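Hypothetical protein (PDB 2HIY) is of unknown function, a conserved bacterial protein of the DUF1697 family from Streptococcus pneumoniae. Local coordinates at residues Q75-L80 / Y108-D113; K127-Y132 / S149-H154; M4-L9 / F49-D54. All coordinates share one frame; numbering follows the deposited sequence. Where two conformers were deposited one is given.

Contact 1 of 3, residues Q75-L80 / Y108-D113; sequences QSFSLL and YTEGLD
Ser-76 opens the contact by laying its side chain beside the methyl of Thr-109, OG to CG2 3.9 Å, while its hydroxyl is bonded to the carbonyl of Arg-164. At Phe-77 the backbone takes over: Glu-110 N gives a straight hydrogen bond to Phe-77 O (2.9 Å, 166° at the hydrogen), and water 1 joins Phe-77 N to Glu-110 O, so the N and O of both residues are engaged, one directly and one through water. The Phe-77 side chain starts out away from the loop, but a chi1 of 57° swings its ring back, CE1 coming obliquely to 4.0 Å from Glu-110 CG. Ser-78 OG donates to Tyr-108 O over 2.8 Å, reaching it from above the carbonyl plane, and is also bonded to Thr-167. Leu-79 is joined through water 2, which accepts from Leu-79 N and donates to Glu-110 OE2. That carboxylate oxygen lies 3.5 Å from Leu-79 O, two acceptors side by side; Lys-56 NZ salt-bridges the first and hydrogen-bonds the second. Thus a loop entering a type II turn at Thr-109 is joined to the edge of a sheet by direct bonds, waters and a lysine, whose charge probably offsets the crowding of oxygens.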
loop_
_atom_site.group_PDB
_atom_site.type_symbol
_atom_site.label_atom_id
_atom_site.label_comp_id
_atom_site.label_asym_id
_atom_site.label_seq_id
_atom_site.Cartn_x
_atom_site.Cartn_y
_atom_site.Cartn_z
ATOM N N GLN D 75 16.225 -17.282 -9.693
ATOM C CA GLN D 75 16.152 -18.132 -10.874
ATOM C C GLN D 75 16.860 -17.564 -12.097
ATOM O O GLN D 75 16.836 -18.172 -13.175
ATOM C CB GLN D 75 14.674 -18.444 -11.182
ATOM C CG GLN D 75 14.086 -19.393 -10.136
ATOM C CD GLN D 75 12.602 -19.598 -10.232
ATOM O OE1 GLN D 75 11.984 -19.315 -11.257
ATOM N NE2 GLN D 75 12.012 -20.114 -9.156
ATOM N N SER D 76 17.478 -16.402 -11.918
ATOM C CA SER D 76 18.378 -15.826 -12.905
ATOM C C SER D 76 19.371 -14.976 -12.143
ATOM O O SER D 76 19.108 -14.548 -11.005
ATOM C CB SER D 76 17.600 -14.921 -13.890
ATOM O OG SER D 76 17.155 -13.699 -13.269
ATOM N N PHE D 77 20.534 -14.733 -12.738
ATOM C CA PHE D 77 21.446 -13.770 -12.151
ATOM C C PHE D 77 22.360 -13.222 -13.224
ATOM O O PHE D 77 22.607 -13.893 -14.235
ATOM C CB PHE D 77 22.252 -14.380 -10.978
ATOM C CG PHE D 77 23.061 -15.606 -11.341
ATOM C CD1 PHE D 77 24.367 -15.524 -11.824
ATOM C CD2 PHE D 77 22.548 -16.866 -11.082
ATOM C CE1 PHE D 77 25.109 -16.678 -12.121
ATOM C CE2 PHE D 77 23.296 -18.023 -11.367
ATOM C CZ PHE D 77 24.572 -17.926 -11.890
ATOM N N SER D 78 22.879 -12.020 -12.972
ATOM C CA SER D 78 23.905 -11.430 -13.803
ATOM C C SER D 78 25.253 -11.626 -13.106
ATOM O O SER D 78 25.344 -11.493 -11.882
ATOM C CB SER D 78 23.664 -9.936 -13.955
ATOM O OG SER D 78 22.337 -9.688 -14.405
ATOM N N LEU D 79 26.255 -11.999 -13.877
ATOM C CA LEU D 79 27.610 -12.167 -13.336
ATOM C C LEU D 79 28.565 -11.519 -14.317
ATOM O O LEU D 79 28.669 -11.937 -15.488
ATOM C CB LEU D 79 27.924 -13.654 -13.178
ATOM C CG LEU D 79 29.299 -13.931 -12.533
ATOM C CD1 LEU D 79 29.403 -13.434 -11.110
ATOM C CD2 LEU D 79 29.586 -15.426 -12.579
ATOM N N LEU D 80 29.266 -10.494 -13.844
ATOM C CA LEU D 80 30.156 -9.756 -14.731
ATOM C C LEU D 80 31.410 -9.347 -14.000
ATOM O O LEU D 80 31.385 -9.148 -12.788
ATOM C CB LEU D 80 29.439 -8.519 -15.282
ATOM C CG LEU D 80 28.847 -7.585 -14.247
ATOM C CD1 LEU D 80 29.637 -6.287 -14.205
ATOM C CD2 LEU D 80 27.432 -7.285 -14.678
ATOM N N TYR D 108 21.859 -7.942 -18.612
ATOM C CA TYR D 108 21.612 -9.290 -19.072
ATOM C C TYR D 108 21.992 -10.295 -17.994
ATOM O O TYR D 108 22.816 -10.026 -17.144
ATOM C CB TYR D 108 22.408 -9.547 -20.345
ATOM C CG TYR D 108 22.057 -8.629 -21.514
ATOM C CD1 TYR D 108 20.736 -8.234 -21.767
ATOM C CD2 TYR D 108 23.062 -8.214 -22.406
ATOM C CE1 TYR D 108 20.432 -7.396 -22.884
ATOM C CE2 TYR D 108 22.763 -7.401 -23.501
ATOM C CZ TYR D 108 21.464 -7.026 -23.735
ATOM O OH TYR D 108 21.197 -6.238 -24.857
ATOM N N THR D 109 21.389 -11.475 -18.033
ATOM C CA THR D 109 21.696 -12.549 -17.089
ATOM C C THR D 109 22.360 -13.723 -17.809
ATOM O O THR D 109 22.317 -13.847 -19.024
ATOM C CB THR D 109 20.423 -13.051 -16.424
ATOM O OG1 THR D 109 19.493 -13.463 -17.438
ATOM C CG2 THR D 109 19.786 -11.973 -15.527
ATOM N N GLU D 110 22.951 -14.608 -17.020
ATOM C CA GLU D 110 23.613 -15.771 -17.576
ATOM C C GLU D 110 22.622 -16.669 -18.299
ATOM O O GLU D 110 21.551 -16.979 -17.772
ATOM C CB GLU D 110 24.309 -16.534 -16.444
ATOM C CG GLU D 110 25.541 -15.803 -15.970
ATOM C CD GLU D 110 26.581 -15.653 -17.077
ATOM O OE1 GLU D 110 26.888 -16.658 -17.756
ATOM O OE2 GLU D 110 27.068 -14.517 -17.303
ATOM N N GLY D 111 22.953 -17.026 -19.537
ATOM C CA GLY D 111 22.085 -17.918 -20.291
ATOM C C GLY D 111 21.033 -17.210 -21.117
ATOM O O GLY D 111 20.315 -17.855 -21.887
ATOM N N LEU D 112 20.944 -15.890 -20.990
ATOM C CA LEU D 112 19.913 -15.161 -21.714
ATOM C C LEU D 112 20.181 -15.139 -23.222
ATOM O O LEU D 112 21.309 -14.904 -23.662
ATOM C CB LEU D 112 19.864 -13.735 -21.174
ATOM C CG LEU D 112 18.818 -12.799 -21.756
ATOM C CD1 LEU D 112 17.398 -13.258 -21.453
ATOM C CD2 LEU D 112 19.079 -11.451 -21.172
ATOM N N ASP D 113 19.131 -15.323 -24.020
ATOM C CA ASP D 113 19.257 -15.170 -25.463
ATOM C C ASP D 113 19.165 -13.666 -25.779
ATOM O O ASP D 113 18.090 -13.127 -25.995
ATOM C CB ASP D 113 18.148 -15.972 -26.173
ATOM C CG ASP D 113 18.222 -15.880 -27.701
ATOM O OD1 ASP D 113 19.081 -15.136 -28.230
ATOM O OD2 ASP D 113 17.373 -16.500 -28.386
HETATM O O HOH W 1 20.635 -16.571 -15.139
HETATM O O HOH W 2 25.525 -12.304 -16.663
#

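Contact 2 of 3, residues K127-Y132 / S149-H154; sequences KDEVLY and SKTAYH
Glu-129 carries this contact with a single carboxylate that grips the start of helix 152-156. Its OE2 accepts from Ala-152 N at 2.7 Å and its OE1 from Tyr-153 N at 3.0 Å, each through the syn lone pair, with both bonds at 158° at the hydrogen. The anti lone pair of OE2 takes Lys-127 N in a nearly linear bond of 2.8 Å, and OE1 is also bonded to Trp-140, so four N-H groups hold the carboxylate and fix its rotation. A first torsion that places CG between backbone N and carbonyl carbon (chi1 68°), followed by an extended chain, carries the group to the helix end. There the first-turn amides and the helix dipole would be expected to favour its negative charge. Thr-151 is the N-cap of the helix: OG1 accepts from His-154 N at 3.2 Å and is also bonded to Tyr-148 O, while CB rests against both oxygens of Glu-129.

The other side is looser and faces solvent, with both lysines exposed: Lys-127 touches Lys-150 O through CG at 3.6 Å, but its bent chain leads the ammonium away, and the end of Lys-150 likewise leaves. Asp-128, centre of an inverse gamma turn, rests its carbonyl oxygen against Thr-151 CG2 and sends its carboxylate to Ser-147.

Within the fold, the helix start is tied to edge strand 129-133. From the adjoining strand 137-142, Trp-140 meets the Tyr-153 ring edge-to-face and Lys-142 by cation-pi contact, and the His-154 ring meets that of His-70 of the second subunit.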
loop_
_atom_site.group_PDB
_atom_site.type_symbol
_atom_site.label_atom_id
_atom_site.label_comp_id
_atom_site.label_asym_id
_atom_site.label_seq_id
_atom_site.Cartn_x
_atom_site.Cartn_y
_atom_site.Cartn_z
ATOM N N LYS D 127 8.426 6.063 -27.145
ATOM C CA LYS D 127 7.879 7.412 -27.088
ATOM C C LYS D 127 8.937 8.337 -26.456
ATOM O O LYS D 127 9.983 8.526 -27.086
ATOM C CB LYS D 127 6.534 7.439 -26.379
ATOM C CG LYS D 127 5.448 6.629 -27.144
ATOM C CD LYS D 127 4.991 7.406 -28.364
ATOM C CE LYS D 127 3.829 6.736 -29.074
ATOM N NZ LYS D 127 3.362 7.661 -30.160
ATOM N N ASP D 128 8.709 8.860 -25.257
ATOM C CA ASP D 128 9.631 9.918 -24.787
ATOM C C ASP D 128 10.794 9.277 -24.013
ATOM O O ASP D 128 10.950 9.415 -22.796
ATOM C CB ASP D 128 8.897 10.929 -23.927
ATOM C CG ASP D 128 9.696 12.210 -23.700
ATOM O OD1 ASP D 128 10.625 12.471 -24.509
ATOM O OD2 ASP D 128 9.366 12.910 -22.709
ATOM N N GLU D 129 11.626 8.582 -24.780
ATOM C CA GLU D 129 12.648 7.733 -24.207
ATOM C C GLU D 129 13.671 7.418 -25.259
ATOM O O GLU D 129 13.434 7.623 -26.461
ATOM C CB GLU D 129 12.007 6.432 -23.673
ATOM C CG GLU D 129 11.474 5.525 -24.778
ATOM C CD GLU D 129 10.365 4.637 -24.293
ATOM O OE1 GLU D 129 10.601 3.825 -23.363
ATOM O OE2 GLU D 129 9.233 4.765 -24.803
ATOM N N VAL D 130 14.777 6.850 -24.796
ATOM C CA VAL D 130 15.907 6.529 -25.641
ATOM C C VAL D 130 16.592 5.297 -25.055
ATOM O O VAL D 130 16.747 5.185 -23.831
ATOM C CB VAL D 130 16.885 7.717 -25.729
ATOM C CG1 VAL D 130 17.430 8.076 -24.341
ATOM C CG2 VAL D 130 18.011 7.424 -26.733
ATOM N N LEU D 131 16.990 4.361 -25.901
ATOM C CA LEU D 131 17.692 3.197 -25.377
ATOM C C LEU D 131 18.863 2.840 -26.266
ATOM O O LEU D 131 18.839 3.152 -27.472
ATOM C CB LEU D 131 16.746 1.994 -25.127
ATOM C CG LEU D 131 16.065 1.390 -26.367
ATOM C CD1 LEU D 131 16.903 0.255 -26.984
ATOM C CD2 LEU D 131 14.738 0.792 -25.974
ATOM N N TYR D 132 19.839 2.149 -25.705
ATOM C CA TYR D 132 21.013 1.745 -26.446
ATOM C C TYR D 132 21.411 0.353 -25.981
ATOM O O TYR D 132 21.506 0.120 -24.784
ATOM C CB TYR D 132 22.151 2.753 -26.238
ATOM C CG TYR D 132 23.389 2.433 -27.042
ATOM C CD1 TYR D 132 23.514 2.921 -28.332
ATOM C CD2 TYR D 132 24.407 1.626 -26.533
ATOM C CE1 TYR D 132 24.631 2.638 -29.095
ATOM C CE2 TYR D 132 25.525 1.312 -27.306
ATOM C CZ TYR D 132 25.602 1.824 -28.582
ATOM O OH TYR D 132 26.720 1.554 -29.362
ATOM N N SER D 149 4.507 7.836 -18.098
ATOM C CA SER D 149 3.474 6.789 -18.155
ATOM C C SER D 149 3.110 6.401 -19.596
ATOM O O SER D 149 2.459 5.380 -19.792
ATOM C CB SER D 149 2.205 7.228 -17.411
ATOM O OG SER D 149 1.541 8.261 -18.088
ATOM N N LYS D 150 3.556 7.171 -20.584
ATOM C CA LYS D 150 3.342 6.830 -21.992
ATOM C C LYS D 150 4.539 6.152 -22.633
ATOM O O LYS D 150 4.483 5.808 -23.806
ATOM C CB LYS D 150 2.986 8.084 -22.792
ATOM C CG LYS D 150 1.624 8.721 -22.411
ATOM C CD LYS D 150 1.499 10.124 -23.079
ATOM C CE LYS D 150 0.255 10.880 -22.640
ATOM N NZ LYS D 150 -0.946 10.473 -23.430
ATOM N N THR D 151 5.611 5.933 -21.874
ATOM C CA THR D 151 6.774 5.300 -22.459
ATOM C C THR D 151 6.583 3.782 -22.644
ATOM O O THR D 151 5.808 3.135 -21.911
ATOM C CB THR D 151 8.063 5.517 -21.610
ATOM O OG1 THR D 151 7.921 4.942 -20.299
ATOM C CG2 THR D 151 8.426 7.003 -21.525
ATOM N N ALA D 152 7.308 3.218 -23.604
ATOM C CA ALA D 152 7.331 1.767 -23.765
ATOM C C ALA D 152 7.925 1.111 -22.535
ATOM O O ALA D 152 7.501 0.007 -22.153
ATOM C CB ALA D 152 8.144 1.413 -24.993
ATOM N N TYR D 153 8.927 1.729 -21.919
ATOM C CA TYR D 153 9.500 1.185 -20.693
ATOM C C TYR D 153 8.407 0.922 -19.658
ATOM O O TYR D 153 8.317 -0.195 -19.093
ATOM C CB TYR D 153 10.542 2.164 -20.135
ATOM C CG TYR D 153 11.302 1.632 -18.952
ATOM C CD1 TYR D 153 12.445 0.872 -19.153
ATOM C CD2 TYR D 153 10.903 1.898 -17.639
ATOM C CE1 TYR D 153 13.163 0.328 -18.076
ATOM C CE2 TYR D 153 11.607 1.355 -16.543
ATOM C CZ TYR D 153 12.738 0.600 -16.780
ATOM O OH TYR D 153 13.421 0.104 -15.683
ATOM N N HIS D 154 7.585 1.923 -19.409
ATOM C CA HIS D 154 6.512 1.770 -18.443
ATOM C C HIS D 154 5.411 0.840 -18.914
ATOM O O HIS D 154 4.948 -0.027 -18.134
ATOM C CB HIS D 154 5.914 3.132 -18.128
ATOM C CG HIS D 154 4.723 3.043 -17.245
ATOM N ND1 HIS D 154 4.826 2.625 -15.931
ATOM C CD2 HIS D 154 3.413 3.266 -17.488
ATOM C CE1 HIS D 154 3.611 2.607 -15.403
ATOM N NE2 HIS D 154 2.740 3.003 -16.315
#

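Contact 3 of 3, residues M4-L9 / F49-D54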
loop_
_atom_site.group_PDB
_atom_site.type_symbol
_atom_site.label_atom_id
_atom_site.label_comp_id
_atom_site.label_asym_id
_atom_site.label_seq_id
_atom_site.Cartn_x
_atom_site.Cartn_y
_atom_site.Cartn_z
HETATM N N MSE D 4 43.053 -13.719 -10.720
HETATM C CA MSE D 4 42.111 -13.316 -9.664
HETATM C C MSE D 4 41.269 -12.151 -10.172
HETATM O O MSE D 4 41.773 -11.051 -10.424
HETATM C CB MSE D 4 42.824 -12.938 -8.359
HETATM C CG MSE D 4 43.272 -14.135 -7.508
HETATM SE SE MSE D 4 41.890 -14.911 -6.310
HETATM C CE MSE D 4 42.124 -13.729 -4.758
ATOM N N THR D 5 39.979 -12.412 -10.328
ATOM C CA THR D 5 39.070 -11.476 -10.991
ATOM C C THR D 5 38.007 -11.069 -10.005
ATOM O O THR D 5 37.516 -11.898 -9.255
ATOM C CB THR D 5 38.453 -12.166 -12.221
ATOM O OG1 THR D 5 39.510 -12.512 -13.117
ATOM C CG2 THR D 5 37.426 -11.279 -12.956
ATOM N N ARG D 6 37.661 -9.788 -10.009
ATOM C CA ARG D 6 36.601 -9.258 -9.199
ATOM C C ARG D 6 35.323 -9.264 -10.038
ATOM O O ARG D 6 35.304 -8.804 -11.197
ATOM C CB ARG D 6 36.951 -7.838 -8.739
ATOM C CG ARG D 6 36.022 -7.267 -7.690
ATOM C CD ARG D 6 36.421 -7.741 -6.301
ATOM N NE ARG D 6 35.571 -7.191 -5.251
ATOM C CZ ARG D 6 35.375 -7.805 -4.081
ATOM N NH1 ARG D 6 34.608 -7.245 -3.157
ATOM N NH2 ARG D 6 35.934 -8.986 -3.853
ATOM N N TYR D 7 34.271 -9.802 -9.435
ATOM C CA TYR D 7 32.959 -9.999 -10.061
ATOM C C TYR D 7 31.860 -9.280 -9.319
ATOM O O TYR D 7 31.941 -9.112 -8.093
ATOM C CB TYR D 7 32.572 -11.486 -10.066
ATOM C CG TYR D 7 33.397 -12.319 -11.010
ATOM C CD1 TYR D 7 34.522 -13.022 -10.562
ATOM C CD2 TYR D 7 33.064 -12.400 -12.367
ATOM C CE1 TYR D 7 35.288 -13.760 -11.422
ATOM C CE2 TYR D 7 33.819 -13.163 -13.252
ATOM C CZ TYR D 7 34.945 -13.844 -12.768
ATOM O OH TYR D 7 35.737 -14.618 -13.600
ATOM N N ALA D 8 30.838 -8.857 -10.065
ATOM C CA ALA D 8 29.566 -8.416 -9.514
ATOM C C ALA D 8 28.544 -9.488 -9.860
ATOM O O ALA D 8 28.431 -9.927 -11.014
ATOM C CB ALA D 8 29.124 -7.060 -10.126
ATOM N N LEU D 9 27.808 -9.888 -8.840
ATOM C CA LEU D 9 26.725 -10.846 -8.930
ATOM C C LEU D 9 25.443 -10.106 -8.576
ATOM O O LEU D 9 25.288 -9.653 -7.440
ATOM C CB LEU D 9 26.995 -11.948 -7.900
ATOM C CG LEU D 9 25.898 -13.000 -7.694
ATOM C CD1 LEU D 9 25.558 -13.755 -8.986
ATOM C CD2 LEU D 9 26.375 -13.990 -6.587
ATOM N N PHE D 49 29.620 -8.730 -4.506
ATOM C CA PHE D 49 30.900 -8.635 -5.145
ATOM C C PHE D 49 31.829 -9.645 -4.516
ATOM O O PHE D 49 31.798 -9.852 -3.291
ATOM C CB PHE D 49 31.460 -7.202 -5.006
ATOM C CG PHE D 49 30.492 -6.177 -5.475
ATOM C CD1 PHE D 49 30.471 -5.768 -6.818
ATOM C CD2 PHE D 49 29.481 -5.748 -4.625
ATOM C CE1 PHE D 49 29.490 -4.871 -7.270
ATOM C CE2 PHE D 49 28.489 -4.863 -5.062
ATOM C CZ PHE D 49 28.496 -4.432 -6.411
ATOM N N PHE D 50 32.628 -10.283 -5.352
ATOM C CA PHE D 50 33.556 -11.286 -4.838
ATOM C C PHE D 50 34.740 -11.411 -5.777
ATOM O O PHE D 50 34.678 -10.947 -6.923
ATOM C CB PHE D 50 32.855 -12.642 -4.645
ATOM C CG PHE D 50 32.436 -13.303 -5.926
ATOM C CD1 PHE D 50 33.302 -14.153 -6.630
ATOM C CD2 PHE D 50 31.144 -13.111 -6.418
ATOM C CE1 PHE D 50 32.914 -14.766 -7.832
ATOM C CE2 PHE D 50 30.755 -13.719 -7.609
ATOM C CZ PHE D 50 31.630 -14.565 -8.313
ATOM N N THR D 51 35.788 -12.074 -5.306
ATOM C CA THR D 51 36.956 -12.301 -6.104
ATOM C C THR D 51 37.131 -13.798 -6.276
ATOM O O THR D 51 36.884 -14.579 -5.353
ATOM C CB THR D 51 38.185 -11.675 -5.429
ATOM O OG1 THR D 51 37.936 -10.278 -5.276
ATOM C CG2 THR D 51 39.464 -11.868 -6.259
ATOM N N SER D 52 37.551 -14.203 -7.461
ATOM C CA SER D 52 37.823 -15.595 -7.741
ATOM C C SER D 52 38.727 -15.770 -8.939
ATOM O O SER D 52 38.630 -15.007 -9.907
ATOM C CB SER D 52 36.522 -16.375 -7.980
ATOM O OG SER D 52 36.769 -17.755 -8.183
ATOM N N ILE D 53 39.548 -16.805 -8.894
ATOM C CA ILE D 53 40.367 -17.196 -10.025
ATOM C C ILE D 53 39.746 -18.387 -10.763
ATOM O O ILE D 53 40.269 -18.825 -11.786
ATOM C CB ILE D 53 41.816 -17.506 -9.531
ATOM C CG1 ILE D 53 42.836 -17.488 -10.676
ATOM C CG2 ILE D 53 41.864 -18.809 -8.773
ATOM C CD1 ILE D 53 44.277 -17.394 -10.177
ATOM N N ASP D 54 38.612 -18.893 -10.283
ATOM C CA ASP D 54 37.954 -20.018 -10.937
ATOM C C ASP D 54 37.429 -19.567 -12.313
ATOM O O ASP D 54 37.197 -18.369 -12.531
ATOM C CB ASP D 54 36.800 -20.509 -10.066
ATOM C CG ASP D 54 36.476 -21.984 -10.278
ATOM O OD1 ASP D 54 37.030 -22.627 -11.205
ATOM O OD2 ASP D 54 35.627 -22.494 -9.519
HETATM O O HOH W 3 37.841 -15.732 -12.436
#
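Thr-5 to Ala-8 and Phe-49 to Ser-52 run as antiparallel neighbours, their short axes 4.6 Å apart at closest approach and 145° between directions, with Thr-5/Ser-52 and Tyr-7/Phe-50 as the hydrogen-bonded pairs, and Arg-6/Thr-51 between them and Ala-8/Phe-49 beyond Tyr-7/Phe-50 as the non-hydrogen-bonded ones.

On the face of Tyr-7 and Phe-50 the two rings lie near parallel, planes 24° apart, but slid so far (centroids 5.3 Å) that they barely overlap. What sits over the Phe-50 face is Tyr-7 CB, a CH-pi contact at 3.9 Å from the ring centroid, while Leu-9 CB comes to the edge of that ring. A chi1 of 68° tips the Phe-50 ring toward the neighbouring strand. The Tyr-7 hydroxyl meets water 3 at the ring edge, and that water lies within bonding distance of both Ser-52 O and Asp-54 O, with more acceptors around it than it has protons. Ser-52 OG accepts from Asp-54 N, an ST turn ending the strand.

The opposite face is more polar at one end. Arg-6, bent at chi2, reaches across to the neighbouring strand and donates from NH2 to Thr-51 OG1 at 2.8 Å, the oxygen close to the guanidinium plane; one face of the group lies over the backbone of Phe-49 and Phe-50. NH2 is also bonded to Lys-38 O. Beyond it, Ala-8 CB packs on Phe-49 CE1 at 3.6 Å. Just before the strand the selenomethionine Met-4 puts CE 3.6 Å from Thr-51 CG2 and SE near Ile-53.

The pair forms the centre of a four-stranded antiparallel sheet in a ferredoxin-like β-α-β-β-α-β unit, with helix 56-70 against the Tyr-7/Phe-50 face and helix 171-182 against the Ala-8/Phe-49 face.

In the fold
From the N terminus, contact 3 comes first, pairing strand 5-10 with strand 47-52 and closing a loop that holds helix 24-34 and strand 39-41. Contact 1 opens afterwards and brings 108-113, the loop after strand 102-108, back to 75-80, enclosing helix 82-89. Contact 2 closes last, around strand 137-142. The three loops follow in series, neither nesting nor crossing. Contacts 3 and 1 touch because strands 5-10 and 78-81 are neighbours: Leu-80 O lies 2.8 Å from Ala-8 N, a probable hydrogen bond. Contact 1 thus connects the first sheet with the second, whose outer strand 129-133 bears contact 2, about 34 Å between centres from contact 3.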